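Local coordinates for protein minor fimbrium subunit Mfa5 (Porphyromonas gingivalis ATCC 33277, PDB 6TO1) that serves as an accessory tip subunit of the minor (type V) fimbriae, which mediate biofilm formation and adhesion to host cells and other oral bacteria, at residues I132-S137 and L201-T207; G236-E240 and V321-L325. All blocks are in the same frame, centred on the assembly; numbering follows the deposited sequence.

Contact 1. Residues I132-S137 and L201-T207. With MG (magnesium ion), chain B; PO4 (phosphate ion), chain C.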
loop_
_atom_site.group_PDB
_atom_site.type_symbol
_atom_site.label_atom_id
_atom_site.label_comp_id
_atom_site.label_asym_id
_atom_site.label_seq_id
_atom_site.Cartn_x
_atom_site.Cartn_y
_atom_site.Cartn_z
ATOM N N ILE A 132 22.626 26.383 -2.206
ATOM C CA ILE A 132 22.476 27.667 -1.523
ATOM C C ILE A 132 23.514 28.666 -2.034
ATOM O O ILE A 132 24.719 28.410 -1.984
ATOM C CB ILE A 132 22.557 27.526 0.012
ATOM C CG1 ILE A 132 21.626 26.401 0.489
ATOM C CG2 ILE A 132 22.186 28.855 0.703
ATOM C CD1 ILE A 132 21.521 26.257 2.007
ATOM N N ASP A 133 23.012 29.816 -2.498
ATOM C CA ASP A 133 23.772 31.006 -2.891
ATOM C C ASP A 133 24.388 31.654 -1.656
ATOM O O ASP A 133 23.654 32.121 -0.785
ATOM C CB ASP A 133 22.747 31.906 -3.572
ATOM C CG ASP A 133 23.298 33.193 -4.128
ATOM O OD1 ASP A 133 24.439 33.610 -3.839
ATOM O OD2 ASP A 133 22.514 33.817 -4.872
ATOM N N GLN A 134 25.723 31.631 -1.540
ATOM C CA GLN A 134 26.431 32.397 -0.508
ATOM C C GLN A 134 27.275 33.511 -1.127
ATOM O O GLN A 134 28.366 33.836 -0.638
ATOM C CB GLN A 134 27.292 31.481 0.387
ATOM C CG GLN A 134 28.431 30.756 -0.271
ATOM C CD GLN A 134 29.413 30.125 0.749
ATOM O OE1 GLN A 134 29.047 29.808 1.878
ATOM N NE2 GLN A 134 30.655 29.957 0.337
ATOM N N SER A 135 26.792 34.094 -2.222
ATOM C CA SER A 135 27.515 35.164 -2.902
ATOM C C SER A 135 27.433 36.452 -2.092
ATOM O O SER A 135 26.621 36.591 -1.189
ATOM C CB SER A 135 26.947 35.390 -4.309
ATOM O OG SER A 135 25.632 35.908 -4.226
ATOM N N SER A 136 28.276 37.423 -2.453
ATOM C CA SER A 136 28.370 38.656 -1.663
ATOM C C SER A 136 27.075 39.463 -1.682
ATOM O O SER A 136 26.767 40.164 -0.704
ATOM C CB SER A 136 29.581 39.480 -2.159
ATOM O OG SER A 136 29.240 40.316 -3.241
ATOM N N SER A 137 26.251 39.327 -2.729
ATOM C CA SER A 137 24.969 40.020 -2.732
ATOM C C SER A 137 24.030 39.515 -1.649
ATOM O O SER A 137 23.032 40.197 -1.349
ATOM C CB SER A 137 24.303 39.870 -4.109
ATOM O OG SER A 137 24.016 38.492 -4.346
ATOM N N LEU A 201 27.755 28.877 6.257
ATOM C CA LEU A 201 27.745 29.657 5.027
ATOM C C LEU A 201 28.245 31.068 5.307
ATOM O O LEU A 201 27.932 31.657 6.343
ATOM C CB LEU A 201 26.329 29.729 4.456
ATOM C CG LEU A 201 25.659 28.440 3.995
ATOM C CD1 LEU A 201 24.215 28.797 3.560
ATOM C CD2 LEU A 201 26.403 27.761 2.870
ATOM N N THR A 202 28.979 31.628 4.349
ATOM C CA THR A 202 29.576 32.933 4.524
ATOM C C THR A 202 29.652 33.632 3.175
ATOM O O THR A 202 29.909 32.969 2.160
ATOM C CB THR A 202 30.975 32.768 5.140
ATOM O OG1 THR A 202 31.466 34.026 5.597
ATOM C CG2 THR A 202 31.919 32.201 4.114
ATOM N N PRO A 203 29.429 34.939 3.121
ATOM C CA PRO A 203 29.348 35.613 1.807
ATOM C C PRO A 203 30.701 35.749 1.129
ATOM O O PRO A 203 31.656 36.260 1.712
ATOM C CB PRO A 203 28.752 36.988 2.139
ATOM C CG PRO A 203 28.262 36.908 3.547
ATOM C CD PRO A 203 29.044 35.830 4.235
ATOM N N ILE A 204 30.763 35.326 -0.138
ATOM C CA ILE A 204 31.969 35.363 -0.946
ATOM C C ILE A 204 31.582 35.920 -2.312
ATOM O O ILE A 204 30.500 35.619 -2.817
ATOM C CB ILE A 204 32.614 33.967 -1.085
ATOM C CG1 ILE A 204 33.062 33.458 0.287
ATOM C CG2 ILE A 204 33.763 33.995 -2.055
ATOM C CD1 ILE A 204 33.590 32.033 0.279
ATOM N N TRP A 205 32.455 36.730 -2.909
ATOM C CA TRP A 205 32.114 37.362 -4.182
ATOM C C TRP A 205 31.757 36.317 -5.242
ATOM O O TRP A 205 32.343 35.236 -5.309
ATOM C CB TRP A 205 33.281 38.251 -4.706
ATOM C CG TRP A 205 34.581 37.521 -4.998
ATOM C CD1 TRP A 205 35.643 37.312 -4.133
ATOM C CD2 TRP A 205 34.965 36.892 -6.241
ATOM N NE1 TRP A 205 36.625 36.580 -4.761
ATOM C CE2 TRP A 205 36.245 36.330 -6.055
ATOM C CE3 TRP A 205 34.355 36.768 -7.485
ATOM C CZ2 TRP A 205 36.903 35.631 -7.058
ATOM C CZ3 TRP A 205 35.008 36.061 -8.474
ATOM C CH2 TRP A 205 36.272 35.517 -8.261
ATOM N N GLY A 206 30.823 36.686 -6.122
ATOM C CA GLY A 206 30.550 35.887 -7.300
ATOM C C GLY A 206 29.298 35.048 -7.135
ATOM O O GLY A 206 29.088 34.483 -6.071
ATOM N N THR A 207 28.469 34.946 -8.170
ATOM C CA THR A 207 27.223 34.182 -8.095
ATOM C C THR A 207 27.163 33.226 -9.288
ATOM O O THR A 207 26.542 33.521 -10.320
ATOM C CB THR A 207 26.008 35.116 -8.039
ATOM O OG1 THR A 207 26.160 36.112 -7.005
ATOM C CG2 THR A 207 24.734 34.323 -7.807
HETATM MG MG MG B . 25.040 37.254 -5.699
HETATM P P PO4 C . 27.838 38.828 -6.227
HETATM O O1 PO4 C . 29.119 38.742 -5.376
HETATM O O2 PO4 C . 28.039 38.054 -7.523
HETATM O O3 PO4 C . 27.637 40.291 -6.573
HETATM O O4 PO4 C . 26.651 38.381 -5.460
HETATM O O HOH W 1 23.284 36.237 -5.809
HETATM O O HOH W 2 24.245 38.443 -7.240
#
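Ser135 and Thr207 offer neighbouring hydroxyls to one magnesium ion, Ser135 OG and Thr207 OG1 being 2.8 Å apart as adjacent ligands: Ser135 OG lies between its backbone N and carbonyl carbon (chi1 67°), and Thr207 OG1 sits beside its own N (chi1 -51°). Each of these oxygens is 2.1 Å from the magnesium, as is Ser137 OG, which is also hydrogen-bonded to Asp235; phosphate O4 and two waters complete six ligands. This is the MIDAS site of a von Willebrand factor A domain, with Asp133, Ser135 and Ser137 forming its DxSxS motif. Asp133 stands in the second shell. Its OD1 accepts from Ser135 N (an Asx turn) and Ser135 OG (2.6 Å), while OD2 accepts from a metal-bound water and is also hydrogen-bonded to Ser234. Small hydroxyl residues suit this site, where the phosphate is probably from the crystallisation liquor. Ser136 OG reaches its O1 at 2.7 Å, Gly206 N, at a positive phi that favours glycine, donates to the same oxygen, and Thr207 OG1 and Ser137 N donate to O2 and O4. Farther back, Ile204 N donates to Gln134 O at 2.9 Å, and Thr202 N meets Gln134 OE1 from above the amide plane, 54° out of it. Gln134 NE2 turns to Asp178. At the buried end Leu201 CD1 packs on Ile132 CG2 at 3.5 Å, the side chains crossing at about a right angle. The contact lies at the C-terminal end of strand 126-133, which runs between strands 170-177 and 227-234, with Leu201 resting on helix 143-160.

Contact 2. Residues G236-E240 and V321-L325. With PO4 (phosphate ion), chain C.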
loop_
_atom_site.group_PDB
_atom_site.type_symbol
_atom_site.label_atom_id
_atom_site.label_comp_id
_atom_site.label_asym_id
_atom_site.label_seq_id
_atom_site.Cartn_x
_atom_site.Cartn_y
_atom_site.Cartn_z
ATOM N N GLY A 236 18.798 35.400 -6.900
ATOM C CA GLY A 236 18.319 35.335 -8.270
ATOM C C GLY A 236 19.162 36.053 -9.303
ATOM O O GLY A 236 18.888 35.914 -10.512
ATOM N N LEU A 237 20.137 36.843 -8.896
ATOM C CA LEU A 237 20.973 37.554 -9.859
ATOM C C LEU A 237 22.284 36.809 -10.081
ATOM O O LEU A 237 23.278 37.045 -9.387
ATOM C CB LEU A 237 21.213 38.985 -9.384
ATOM C CG LEU A 237 21.973 39.864 -10.377
ATOM C CD1 LEU A 237 21.158 39.936 -11.688
ATOM C CD2 LEU A 237 22.291 41.243 -9.862
ATOM N N ALA A 238 22.312 35.925 -11.084
ATOM C CA ALA A 238 23.544 35.217 -11.402
ATOM C C ALA A 238 24.546 36.177 -12.032
ATOM O O ALA A 238 24.186 37.056 -12.815
ATOM C CB ALA A 238 23.264 34.023 -12.329
ATOM N N THR A 239 25.815 36.011 -11.678
ATOM C CA THR A 239 26.846 36.890 -12.183
ATOM C C THR A 239 28.069 36.153 -12.720
ATOM O O THR A 239 29.037 36.810 -13.123
ATOM C CB THR A 239 27.305 37.875 -11.090
ATOM O OG1 THR A 239 27.835 37.149 -9.976
ATOM C CG2 THR A 239 26.171 38.776 -10.636
ATOM N N GLU A 240 28.071 34.826 -12.714
ATOM C CA GLU A 240 29.182 34.015 -13.208
ATOM C C GLU A 240 28.622 32.814 -13.953
ATOM O O GLU A 240 27.522 32.345 -13.644
ATOM C CB GLU A 240 30.074 33.503 -12.071
ATOM C CG GLU A 240 30.615 34.606 -11.157
ATOM C CD GLU A 240 31.966 35.139 -11.595
ATOM O OE1 GLU A 240 32.551 34.622 -12.574
ATOM O OE2 GLU A 240 32.446 36.112 -10.960
ATOM N N VAL A 321 36.854 40.569 -14.632
ATOM C CA VAL A 321 35.671 40.507 -13.778
ATOM C C VAL A 321 34.504 39.940 -14.585
ATOM O O VAL A 321 34.573 39.800 -15.805
ATOM C CB VAL A 321 35.283 41.885 -13.183
ATOM C CG1 VAL A 321 36.429 42.466 -12.337
ATOM C CG2 VAL A 321 34.871 42.863 -14.276
ATOM N N ALA A 322 33.413 39.645 -13.883
ATOM C CA ALA A 322 32.197 39.131 -14.515
ATOM C C ALA A 322 31.061 40.080 -14.167
ATOM O O ALA A 322 31.299 41.276 -14.010
ATOM C CB ALA A 322 31.916 37.703 -14.072
ATOM N N GLY A 323 29.839 39.588 -14.026
ATOM C CA GLY A 323 28.711 40.488 -13.884
ATOM C C GLY A 323 27.423 39.854 -14.390
ATOM O O GLY A 323 27.418 38.769 -14.960
ATOM N N ALA A 324 26.316 40.574 -14.161
ATOM C CA ALA A 324 25.020 40.169 -14.713
ATOM C C ALA A 324 25.082 40.033 -16.222
ATOM O O ALA A 324 24.388 39.184 -16.802
ATOM C CB ALA A 324 23.947 41.178 -14.321
ATOM N N LEU A 325 25.921 40.842 -16.872
ATOM C CA LEU A 325 26.268 40.685 -18.279
ATOM C C LEU A 325 27.784 40.718 -18.383
ATOM O O LEU A 325 28.435 41.563 -17.747
ATOM C CB LEU A 325 25.666 41.775 -19.146
ATOM C CG LEU A 325 24.147 41.739 -19.335
ATOM C CD1 LEU A 325 23.763 42.972 -20.150
ATOM C CD2 LEU A 325 23.682 40.453 -19.964
HETATM P P PO4 C . 27.838 38.828 -6.227
HETATM O O1 PO4 C . 29.119 38.742 -5.376
HETATM O O2 PO4 C . 28.039 38.054 -7.523
HETATM O O3 PO4 C . 27.637 40.291 -6.573
HETATM O O4 PO4 C . 26.651 38.381 -5.460
HETATM O O HOH W 3 22.953 37.418 -15.256
#
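Thr239 and Gly323 bring the two loops together, the side chain of Thr239 turning its two branches to different partners. Its OG1, placed between the backbone N and the carbonyl carbon (chi1 60°), donates to phosphate O2 at 2.6 Å; its methyl CG2 lies against the backbone of the other loop, 4.0 Å from Ala324 N. A threonine hydroxyl suits this place, since OG1 both gives to the phosphate and accepts from Thr207 N. The 236-240 loop thus borders the MIDAS, lining its ligand side without binding the metal. The Thr239 carbonyl receives Gly323 N at 3.0 Å, in the carbonyl plane and on a lone pair. The loops approach to 4.4 Å between Thr239 CA and Gly323 CA; the backbone angles of Gly323 call for glycine, as a CB would jam against the preceding carbonyl O. Ala322 directs its methyl towards the opposite loop, CB sitting 3.2 Å from Thr239 O and 3.5 Å from both OE1 and OE2 of Glu240. The Glu240 chain, bent at chi2 (-92°), brings its carboxylate to this methyl, and its charge meets Arg315 in a salt bridge. Leu237 CD1 reaches Ala324 CB at 4.0 Å, a light touch between two methyls. A water donates to Ala238 O and Ala324 O, bridging two carbonyls. The 236-240 loop follows strand 227-234 of the central sheet, and 321-325 runs into strand 326-327, with Leu325 against helix 262-272.

Contact 1 is the metal-centred one: three hydroxyls, two waters and a phosphate oxygen bind the magnesium, with buried Asp133 in the second shell, while Ser136, Thr202 and Trp205 lie at its exposed edge. Contact 2 is smaller and partly buried, joining loops by backbone, water and methyl contacts and leaving the metal to its neighbour. The two meet at Thr207, whose N lies 2.9 Å from Thr239 OG1 in a probable hydrogen bond, and both hold the same phosphate. Thr239 probably couples the 321-325 loop to the ligand side of the MIDAS. Contact 2 joins the loop after strand 227-234 to the insertion, before strand 357-362, that carries the small mixed sheet.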